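Local coordinates for protein prolyl 4-hydroxylase (Paramecium bursaria Chlorella virus 1, PDB 5C5T) that probably hydroxylates proline residues of collagen-like chains, as a 2-oxoglutarate-dependent dioxygenase that normally works with iron, at residues F90-H95 / F121-V126; D117-E122 / Q222-V227; M158-A163 / I181-G186. All coordinates share one frame; numbering follows the deposited sequence.

Overall arrangement
The three contacts are spread along one antiparallel sheet, in which strands 153-160, 217-225, 120-129 and 86-89 follow one another. The segments of interactions 1 and 2 overlap at Phe121 and Glu122, which touch only in interaction 2; the two contacts use the two edges of strand 120-129 and meet where Val124 CG2 lies 3.2 Å from Gln222 OE1; their centres are about 13 Å apart. Interaction 3, on strand 153-160 and the residues after it, lies about 22 Å from interaction 2, centre to centre, on the opposite side of the chain's centre. Two contacts touch the pocket: interaction 2 through Trp223, whose side chain approaches 2-oxoglutarate to about 4 Å, and interaction 3 through Met158.

Interaction 1 (F90-H95 / F121-V126); sequences FMPGEH and FEDVQV
Two links join the backbones of Phe90 and Val124. Phe90 N donates to Val124 O at 2.9 Å, with an angle of 163° at the hydrogen, and a water finishes what that bond begins: it gives a hydrogen to Phe90 O and accepts one from Val124 N, both at 2.8 Å.

Apolar packing follows on one side of this link. The ring of Phe90 has its CG anti to the carbonyl carbon (chi1 -75°), which brings CE1 to 3.6 Å from Val126 CG2, an oblique approach, while Val124 O sits at the ring edge, near its plane. Leu53 of helix 47-59 and Ile98 of helix 96-109 also touch this ring, so it is buried between the sheet and the helices that back it. The contact follows edge strand 86-89 of the main sheet, the antiparallel neighbour of strand 120-129, as the chain heads for helix 96-109.

That departure is made by a type II beta turn from Met91 to Glu94, closed by Glu94 N to Met91 O, with Gly93 at positive phi. The extended Glu94 side chain reaches the start of the turn: its OE1 takes the hydrogen of Met91 N at 2.8 Å, nearly along the C-O axis, and OE2 has a salt bridge to Lys60.

Asp123 makes the remaining contacts, all van der Waals. Its CB lies 3.2 Å from Phe90 O, and its two carboxylate oxygens part company, OD1 resting against the Pro92 ring at CD (3.4 Å) and OD2 against the methyl CE of Met91 (3.5 Å), a methyl brought round by bends at chi2 and chi3.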
loop_
_atom_site.group_PDB
_atom_site.type_symbol
_atom_site.label_atom_id
_atom_site.label_comp_id
_atom_site.label_asym_id
_atom_site.label_seq_id
_atom_site.Cartn_x
_atom_site.Cartn_y
_atom_site.Cartn_z
ATOM N N PHE A 90 -11.583 2.572 -6.680
ATOM C CA PHE A 90 -12.563 3.557 -6.219
ATOM C C PHE A 90 -12.282 4.907 -6.849
ATOM O O PHE A 90 -11.110 5.346 -6.934
ATOM C CB PHE A 90 -12.519 3.682 -4.694
ATOM C CG PHE A 90 -13.146 2.529 -3.970
ATOM C CD1 PHE A 90 -12.451 1.370 -3.799
ATOM C CD2 PHE A 90 -14.439 2.588 -3.485
ATOM C CE1 PHE A 90 -13.006 0.278 -3.190
ATOM C CE2 PHE A 90 -15.005 1.483 -2.813
ATOM C CZ PHE A 90 -14.270 0.319 -2.673
ATOM N N MET A 91 -13.345 5.539 -7.352
ATOM C CA MET A 91 -13.279 6.907 -7.826
ATOM C C MET A 91 -13.081 7.866 -6.662
ATOM O O MET A 91 -13.443 7.539 -5.526
ATOM C CB MET A 91 -14.535 7.282 -8.591
ATOM C CG MET A 91 -14.806 6.387 -9.812
ATOM S SD MET A 91 -13.547 6.528 -11.083
ATOM C CE MET A 91 -12.619 5.042 -10.908
ATOM N N PRO A 92 -12.477 9.030 -6.947
ATOM C CA PRO A 92 -12.368 10.096 -5.947
ATOM C C PRO A 92 -13.755 10.394 -5.385
ATOM O O PRO A 92 -14.724 10.477 -6.157
ATOM C CB PRO A 92 -11.805 11.270 -6.736
ATOM C CG PRO A 92 -11.082 10.648 -7.905
ATOM C CD PRO A 92 -11.870 9.410 -8.234
ATOM N N GLY A 93 -13.888 10.468 -4.063
ATOM C CA GLY A 93 -15.170 10.801 -3.461
ATOM C C GLY A 93 -16.264 9.739 -3.501
ATOM O O GLY A 93 -17.387 9.984 -3.079
ATOM N N GLU A 94 -15.926 8.522 -3.948
ATOM C CA GLU A 94 -16.914 7.463 -4.086
ATOM C C GLU A 94 -17.439 7.019 -2.721
ATOM O O GLU A 94 -18.622 6.686 -2.573
ATOM C CB GLU A 94 -16.311 6.253 -4.845
ATOM C CG GLU A 94 -17.294 5.153 -5.092
ATOM C CD GLU A 94 -16.787 4.050 -5.977
ATOM O OE1 GLU A 94 -15.831 4.295 -6.742
ATOM O OE2 GLU A 94 -17.382 2.934 -5.945
ATOM N N HIS A 95 -16.533 6.995 -1.745
ATOM C CA HIS A 95 -16.821 6.438 -0.427
ATOM C C HIS A 95 -16.141 7.211 0.711
ATOM O O HIS A 95 -15.006 7.637 0.601
ATOM C CB HIS A 95 -16.406 4.983 -0.397
ATOM C CG HIS A 95 -17.098 4.220 0.672
ATOM N ND1 HIS A 95 -16.797 4.382 2.007
ATOM C CD2 HIS A 95 -18.137 3.357 0.617
ATOM C CE1 HIS A 95 -17.603 3.628 2.730
ATOM N NE2 HIS A 95 -18.422 2.988 1.911
ATOM N N PHE A 121 -2.688 12.093 -5.468
ATOM C CA PHE A 121 -3.199 10.791 -5.042
ATOM C C PHE A 121 -3.766 9.998 -6.232
ATOM O O PHE A 121 -4.717 10.457 -6.934
ATOM C CB PHE A 121 -4.328 10.938 -4.027
ATOM C CG PHE A 121 -3.897 11.364 -2.643
ATOM C CD1 PHE A 121 -2.807 10.811 -2.023
ATOM C CD2 PHE A 121 -4.620 12.322 -1.957
ATOM C CE1 PHE A 121 -2.460 11.212 -0.702
ATOM C CE2 PHE A 121 -4.274 12.706 -0.678
ATOM C CZ PHE A 121 -3.199 12.166 -0.067
ATOM N N GLU A 122 -3.275 8.779 -6.426
ATOM C CA GLU A 122 -3.947 7.822 -7.316
ATOM C C GLU A 122 -5.320 7.416 -6.752
ATOM O O GLU A 122 -5.550 7.484 -5.537
ATOM C CB GLU A 122 -3.037 6.587 -7.463
ATOM C CG GLU A 122 -3.416 5.623 -8.568
ATOM C CD GLU A 122 -2.234 4.772 -9.060
ATOM O OE1 GLU A 122 -1.081 5.035 -8.663
ATOM O OE2 GLU A 122 -2.475 3.903 -9.925
ATOM N N ASP A 123 -6.242 7.000 -7.613
ATOM C CA ASP A 123 -7.452 6.329 -7.123
ATOM C C ASP A 123 -7.063 5.161 -6.217
ATOM O O ASP A 123 -6.152 4.409 -6.534
ATOM C CB ASP A 123 -8.280 5.796 -8.270
ATOM C CG ASP A 123 -8.915 6.885 -9.111
ATOM O OD1 ASP A 123 -8.834 8.070 -8.746
ATOM O OD2 ASP A 123 -9.488 6.531 -10.162
ATOM N N VAL A 124 -7.805 4.943 -5.131
ATOM C CA VAL A 124 -7.496 3.848 -4.225
ATOM C C VAL A 124 -7.913 2.497 -4.848
ATOM O O VAL A 124 -8.980 2.382 -5.468
ATOM C CB VAL A 124 -8.193 4.076 -2.868
ATOM C CG1 VAL A 124 -8.159 2.857 -1.989
ATOM C CG2 VAL A 124 -7.587 5.272 -2.151
ATOM N N GLN A 125 -7.032 1.499 -4.675
ATOM C CA GLN A 125 -7.264 0.120 -5.063
ATOM C C GLN A 125 -7.523 -0.713 -3.816
ATOM O O GLN A 125 -6.810 -0.577 -2.799
ATOM C CB GLN A 125 -6.069 -0.443 -5.800
ATOM C CG GLN A 125 -6.201 -1.869 -6.295
ATOM C CD GLN A 125 -4.842 -2.484 -6.549
ATOM O OE1 GLN A 125 -4.159 -2.899 -5.617
ATOM N NE2 GLN A 125 -4.453 -2.561 -7.809
ATOM N N VAL A 126 -8.554 -1.566 -3.856
ATOM C CA VAL A 126 -8.719 -2.596 -2.819
ATOM C C VAL A 126 -8.435 -3.961 -3.463
ATOM O O VAL A 126 -8.947 -4.262 -4.549
ATOM C CB VAL A 126 -10.137 -2.526 -2.158
ATOM C CG1 VAL A 126 -10.414 -3.755 -1.262
ATOM C CG2 VAL A 126 -10.294 -1.184 -1.379
HETATM O O HOH W 1 -9.925 6.784 -4.780
#

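Interaction 2 (D117-E122 / Q222-V227); sequences DKYNFE and QWIRAV
Asn120 and Arg225 form an antiparallel hydrogen-bonded pair, Asn120 N to Arg225 O and Arg225 N to Asn120 O, both 2.9 Å. This is where strands 120-129 and 217-225 run side by side in the main sheet of the double-stranded beta-helix fold of 2-oxoglutarate oxygenases. Phe121 and Ile224 are the next, non-hydrogen-bonded pair; their side chains leave the opposite face from those of Asn120 and Arg225.

Beyond it, Trp223 O accepts twice, from Glu122 N at 3.0 Å and from Gln222 NE2, the donors coming from opposite faces of the carbonyl plane. Gln222 NE2 spends its other hydrogen on Glu122 O at 2.9 Å, a bond in the amide plane, after a bend at chi2 (64°) turns the amide back across Phe121. Its OE1 is satisfied by Gln102 of helix 96-109.

The Glu122 carboxylate and the Arg225 guanidinium form a salt bridge, their planes 47° apart. OE1 receives Arg225 NE at 3.0 Å from above the carboxylate plane, and the bonds from NH2 to OE1 and OE2 are weak. Arg153 also bridges to OE1, a second positive charge that would favour the ionised carboxylate, while Arg225 NH1 goes to Asp151 O. Trp223, on the pocket side, gives NE1 to Asp140, a zinc ligand.

Toward the C-terminus waters take over: one joins Lys118 O to Val227 N, and another donates to both Asn120 OD1 and Ala226 O, at 2.6 Å from the latter.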
loop_
_atom_site.group_PDB
_atom_site.type_symbol
_atom_site.label_atom_id
_atom_site.label_comp_id
_atom_site.label_asym_id
_atom_site.label_seq_id
_atom_site.Cartn_x
_atom_site.Cartn_y
_atom_site.Cartn_z
ATOM N N ASP A 117 7.341 17.741 -1.907
ATOM C CA ASP A 117 6.612 18.974 -2.245
ATOM C C ASP A 117 5.287 18.602 -2.888
ATOM O O ASP A 117 4.383 18.154 -2.209
ATOM C CB ASP A 117 7.470 19.863 -3.183
ATOM C CG ASP A 117 7.753 21.206 -2.596
ATOM O OD1 ASP A 117 6.775 21.845 -2.146
ATOM O OD2 ASP A 117 8.937 21.612 -2.572
ATOM N N LYS A 118 5.168 18.742 -4.194
ATOM C CA LYS A 118 3.905 18.484 -4.872
ATOM C C LYS A 118 3.722 16.997 -5.104
ATOM O O LYS A 118 4.686 16.306 -5.454
ATOM C CB LYS A 118 3.859 19.224 -6.213
ATOM C CG LYS A 118 3.784 20.744 -6.093
ATOM C CD LYS A 118 3.629 21.397 -7.468
ATOM C CE LYS A 118 3.220 22.868 -7.341
ATOM N NZ LYS A 118 4.361 23.732 -6.898
ATOM N N TYR A 119 2.499 16.516 -4.890
ATOM C CA TYR A 119 2.125 15.184 -5.319
ATOM C C TYR A 119 0.652 15.105 -5.680
ATOM O O TYR A 119 -0.107 16.061 -5.436
ATOM C CB TYR A 119 2.437 14.159 -4.221
ATOM C CG TYR A 119 1.715 14.445 -2.956
ATOM C CD1 TYR A 119 2.248 15.312 -2.011
ATOM C CD2 TYR A 119 0.487 13.892 -2.709
ATOM C CE1 TYR A 119 1.574 15.561 -0.848
ATOM C CE2 TYR A 119 -0.187 14.152 -1.553
ATOM C CZ TYR A 119 0.377 14.980 -0.632
ATOM O OH TYR A 119 -0.297 15.231 0.531
ATOM N N ASN A 120 0.270 13.963 -6.270
ATOM C CA ASN A 120 -1.117 13.600 -6.521
ATOM C C ASN A 120 -1.434 12.277 -5.869
ATOM O O ASN A 120 -0.551 11.414 -5.753
ATOM C CB ASN A 120 -1.403 13.440 -8.007
ATOM C CG ASN A 120 -1.353 14.714 -8.749
ATOM O OD1 ASN A 120 -0.663 14.826 -9.775
ATOM N ND2 ASN A 120 -2.094 15.700 -8.263
ATOM N N PHE A 121 -2.688 12.093 -5.468
ATOM C CA PHE A 121 -3.199 10.791 -5.042
ATOM C C PHE A 121 -3.766 9.998 -6.232
ATOM O O PHE A 121 -4.717 10.457 -6.934
ATOM C CB PHE A 121 -4.328 10.938 -4.027
ATOM C CG PHE A 121 -3.897 11.364 -2.643
ATOM C CD1 PHE A 121 -2.807 10.811 -2.023
ATOM C CD2 PHE A 121 -4.620 12.322 -1.957
ATOM C CE1 PHE A 121 -2.460 11.212 -0.702
ATOM C CE2 PHE A 121 -4.274 12.706 -0.678
ATOM C CZ PHE A 121 -3.199 12.166 -0.067
ATOM N N GLU A 122 -3.275 8.779 -6.426
ATOM C CA GLU A 122 -3.947 7.822 -7.316
ATOM C C GLU A 122 -5.320 7.416 -6.752
ATOM O O GLU A 122 -5.550 7.484 -5.537
ATOM C CB GLU A 122 -3.037 6.587 -7.463
ATOM C CG GLU A 122 -3.416 5.623 -8.568
ATOM C CD GLU A 122 -2.234 4.772 -9.060
ATOM O OE1 GLU A 122 -1.081 5.035 -8.663
ATOM O OE2 GLU A 122 -2.475 3.903 -9.925
ATOM N N GLN A 222 -3.124 3.103 -1.290
ATOM C CA GLN A 222 -3.108 4.541 -1.682
ATOM C C GLN A 222 -1.715 4.890 -2.215
ATOM O O GLN A 222 -0.784 5.028 -1.450
ATOM C CB GLN A 222 -3.476 5.443 -0.515
ATOM C CG GLN A 222 -3.362 6.931 -0.845
ATOM C CD GLN A 222 -4.329 7.384 -1.939
ATOM O OE1 GLN A 222 -5.501 7.651 -1.676
ATOM N NE2 GLN A 222 -3.862 7.398 -3.176
ATOM N N TRP A 223 -1.579 5.001 -3.523
ATOM C CA TRP A 223 -0.308 5.386 -4.123
ATOM C C TRP A 223 -0.256 6.918 -4.270
ATOM O O TRP A 223 -1.250 7.581 -4.497
ATOM C CB TRP A 223 -0.049 4.629 -5.475
ATOM C CG TRP A 223 0.298 3.166 -5.273
ATOM C CD1 TRP A 223 1.427 2.689 -4.670
ATOM C CD2 TRP A 223 -0.476 2.008 -5.642
ATOM N NE1 TRP A 223 1.397 1.321 -4.637
ATOM C CE2 TRP A 223 0.243 0.876 -5.227
ATOM C CE3 TRP A 223 -1.722 1.817 -6.268
ATOM C CZ2 TRP A 223 -0.233 -0.449 -5.407
ATOM C CZ3 TRP A 223 -2.188 0.505 -6.468
ATOM C CH2 TRP A 223 -1.448 -0.618 -6.020
ATOM N N ILE A 224 0.961 7.427 -4.122
ATOM C CA ILE A 224 1.345 8.835 -4.140
ATOM C C ILE A 224 2.272 9.031 -5.350
ATOM O O ILE A 224 3.323 8.379 -5.454
ATOM C CB ILE A 224 2.027 9.185 -2.794
ATOM C CG1 ILE A 224 1.045 8.853 -1.651
ATOM C CG2 ILE A 224 2.470 10.696 -2.729
ATOM C CD1 ILE A 224 1.679 8.434 -0.366
ATOM N N ARG A 225 1.842 9.880 -6.261
ATOM C CA ARG A 225 2.536 10.131 -7.506
ATOM C C ARG A 225 3.163 11.521 -7.689
ATOM O O ARG A 225 2.635 12.529 -7.234
ATOM C CB ARG A 225 1.577 9.943 -8.679
ATOM C CG ARG A 225 1.270 8.494 -8.931
ATOM C CD ARG A 225 0.702 8.345 -10.280
ATOM N NE ARG A 225 0.267 6.994 -10.524
ATOM C CZ ARG A 225 0.812 6.151 -11.395
ATOM N NH1 ARG A 225 1.876 6.489 -12.112
ATOM N NH2 ARG A 225 0.284 4.942 -11.529
ATOM N N ALA A 226 4.311 11.544 -8.341
ATOM C CA ALA A 226 4.912 12.794 -8.798
ATOM C C ALA A 226 3.969 13.532 -9.771
ATOM O O ALA A 226 3.126 12.911 -10.434
ATOM C CB ALA A 226 6.280 12.519 -9.473
ATOM N N VAL A 227 4.154 14.850 -9.887
ATOM C CA VAL A 227 3.285 15.737 -10.692
ATOM C C VAL A 227 4.002 16.174 -11.959
ATOM O O VAL A 227 5.143 16.604 -11.866
ATOM C CB VAL A 227 2.845 16.976 -9.878
ATOM C CG1 VAL A 227 2.179 18.023 -10.771
ATOM C CG2 VAL A 227 1.922 16.558 -8.755
HETATM O O HOH W 2 6.147 15.972 -7.881
HETATM O O HOH W 3 0.641 12.376 -11.142
#

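Interaction 3 (M158-A163 / I181-G186). With AKG (2-oxoglutaric acid), chain C.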
loop_
_atom_site.group_PDB
_atom_site.type_symbol
_atom_site.label_atom_id
_atom_site.label_comp_id
_atom_site.label_asym_id
_atom_site.label_seq_id
_atom_site.Cartn_x
_atom_site.Cartn_y
_atom_site.Cartn_z
ATOM N N MET A 158 -0.500 1.671 2.528
ATOM C CA MET A 158 -1.302 0.458 2.393
ATOM C C MET A 158 -1.970 0.176 3.757
ATOM O O MET A 158 -1.312 0.185 4.825
ATOM C CB MET A 158 -0.467 -0.750 1.967
ATOM C CG MET A 158 -1.268 -2.044 1.828
ATOM S SD MET A 158 -0.272 -3.520 1.526
ATOM C CE MET A 158 0.819 -3.490 2.925
ATOM N N VAL A 159 -3.284 -0.059 3.721
ATOM C CA VAL A 159 -4.040 -0.391 4.939
ATOM C C VAL A 159 -4.492 -1.822 4.899
ATOM O O VAL A 159 -5.063 -2.254 3.892
ATOM C CB VAL A 159 -5.285 0.516 5.118
ATOM C CG1 VAL A 159 -5.867 0.309 6.514
ATOM C CG2 VAL A 159 -4.980 1.916 4.870
ATOM N N TYR A 160 -4.244 -2.583 5.972
ATOM C CA TYR A 160 -4.827 -3.948 6.090
ATOM C C TYR A 160 -6.280 -3.832 6.520
ATOM O O TYR A 160 -6.563 -3.312 7.611
ATOM C CB TYR A 160 -4.057 -4.816 7.111
ATOM C CG TYR A 160 -2.574 -4.998 6.796
ATOM C CD1 TYR A 160 -2.170 -5.728 5.730
ATOM C CD2 TYR A 160 -1.606 -4.406 7.596
ATOM C CE1 TYR A 160 -0.804 -5.886 5.428
ATOM C CE2 TYR A 160 -0.246 -4.539 7.301
ATOM C CZ TYR A 160 0.136 -5.287 6.212
ATOM O OH TYR A 160 1.493 -5.447 5.943
ATOM N N LEU A 161 -7.200 -4.250 5.651
ATOM C CA LEU A 161 -8.620 -4.225 5.996
ATOM C C LEU A 161 -9.049 -5.515 6.665
ATOM O O LEU A 161 -9.949 -5.486 7.501
ATOM C CB LEU A 161 -9.482 -3.982 4.761
ATOM C CG LEU A 161 -9.122 -2.736 3.939
ATOM C CD1 LEU A 161 -10.196 -2.524 2.863
ATOM C CD2 LEU A 161 -8.967 -1.489 4.729
ATOM N N LYS A 162 -8.436 -6.625 6.272
ATOM C CA LYS A 162 -8.720 -7.927 6.846
ATOM C C LYS A 162 -7.444 -8.776 6.846
ATOM O O LYS A 162 -6.727 -8.866 5.827
ATOM C CB LYS A 162 -9.836 -8.638 6.083
ATOM C CG LYS A 162 -10.254 -9.981 6.741
ATOM C CD LYS A 162 -11.574 -10.524 6.169
ATOM C CE LYS A 162 -12.062 -11.721 6.998
ATOM N NZ LYS A 162 -13.435 -12.128 6.591
ATOM N N ALA A 163 -7.129 -9.353 7.997
ATOM C CA ALA A 163 -5.947 -10.207 8.152
ATOM C C ALA A 163 -6.280 -11.705 8.069
ATOM O O ALA A 163 -7.415 -12.096 8.393
ATOM C CB ALA A 163 -5.290 -9.905 9.473
ATOM N N ILE A 181 6.092 -7.629 7.924
ATOM C CA ILE A 181 4.982 -7.056 8.703
ATOM C C ILE A 181 3.740 -7.955 8.702
ATOM O O ILE A 181 3.242 -8.342 7.640
ATOM C CB ILE A 181 4.597 -5.673 8.146
ATOM C CG1 ILE A 181 5.813 -4.712 7.984
ATOM C CG2 ILE A 181 3.454 -5.080 8.964
ATOM C CD1 ILE A 181 6.458 -4.240 9.258
ATOM N N LYS A 182 3.200 -8.263 9.885
ATOM C CA LYS A 182 2.059 -9.173 9.984
ATOM C C LYS A 182 0.762 -8.340 9.813
ATOM O O LYS A 182 0.589 -7.312 10.485
ATOM C CB LYS A 182 2.081 -9.930 11.339
ATOM C CG LYS A 182 0.771 -10.568 11.749
ATOM C CD LYS A 182 0.925 -11.249 13.140
ATOM C CE LYS A 182 -0.397 -11.741 13.754
ATOM N NZ LYS A 182 -0.155 -12.225 15.153
ATOM N N PRO A 183 -0.126 -8.757 8.891
ATOM C CA PRO A 183 -1.367 -7.994 8.745
ATOM C C PRO A 183 -2.113 -7.901 10.031
ATOM O O PRO A 183 -2.171 -8.910 10.759
ATOM C CB PRO A 183 -2.163 -8.788 7.738
ATOM C CG PRO A 183 -1.134 -9.388 6.878
ATOM C CD PRO A 183 -0.045 -9.799 7.851
ATOM N N LYS A 184 -2.664 -6.722 10.282
ATOM C CA LYS A 184 -3.562 -6.477 11.428
ATOM C C LYS A 184 -4.649 -5.507 10.967
ATOM O O LYS A 184 -4.308 -4.472 10.417
ATOM C CB LYS A 184 -2.806 -5.876 12.612
ATOM C CG LYS A 184 -3.652 -5.638 13.883
ATOM C CD LYS A 184 -2.803 -5.004 15.002
ATOM C CE LYS A 184 -3.581 -4.983 16.329
ATOM N NZ LYS A 184 -2.906 -4.137 17.383
ATOM N N LYS A 185 -5.934 -5.818 11.218
ATOM C CA LYS A 185 -7.041 -4.973 10.819
ATOM C C LYS A 185 -6.853 -3.561 11.322
ATOM O O LYS A 185 -6.636 -3.308 12.529
ATOM C CB LYS A 185 -8.362 -5.553 11.335
ATOM C CG LYS A 185 -9.594 -4.900 10.779
ATOM C CD LYS A 185 -10.842 -5.539 11.385
ATOM C CE LYS A 185 -12.062 -5.349 10.567
ATOM N NZ LYS A 185 -12.105 -6.436 9.545
ATOM N N GLY A 186 -6.877 -2.630 10.369
ATOM C CA GLY A 186 -6.783 -1.237 10.663
ATOM C C GLY A 186 -5.411 -0.614 10.625
ATOM O O GLY A 186 -5.325 0.603 10.692
HETATM C C1 AKG C . 0.906 -4.081 -3.842
HETATM O O1 AKG C . -0.343 -4.204 -4.031
HETATM O O2 AKG C . 1.573 -3.381 -4.649
HETATM C C2 AKG C . 1.581 -4.860 -2.747
HETATM O O5 AKG C . 2.778 -4.950 -2.783
HETATM C C3 AKG C . 0.740 -5.521 -1.642
HETATM C C4 AKG C . 1.597 -6.160 -0.579
HETATM C C5 AKG C . 0.819 -7.119 0.284
HETATM O O3 AKG C . -0.223 -7.675 -0.163
HETATM O O4 AKG C . 1.217 -7.339 1.468
#
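Pro183 sets its CA over the centre of one face of the Tyr160 ring, 3.6 Å from the centroid and 6° off the normal, a CH-pi contact; the two side chains cross obliquely. The proline CB and CG extend the cover to CD1 and CE1. At the far end of the tyrosine, Ile181 crosses at about a right angle and sets CG2 3.6 Å from OH, whose hydrogen-bond partner is Thr172, a 2-oxoglutarate ligand. Tyr160 is therefore second shell to the cosubstrate. Ala163 meets the same proline, CB to CB at 3.7 Å.

Lys185 arches past Leu161 O: extended to CE, then bent at chi4 (86°), it brings NZ to that oxygen at 3.1 Å, while a salt bridge to Asp51 takes the same amine. Next to it Gly186 N bonds Tyr160 O at 2.9 Å.

Met158 turns to the pocket, its SD 3.9 Å from C4 of 2-oxoglutarate. Strand 153-160 lies between strands 188-192 and 217-225, and where the chain turns a corner at Leu161, Leu161 and Lys162 both face Ile218 in a classic beta bulge, with Leu161 packed on Leu53 and Ile54 of helix 47-59.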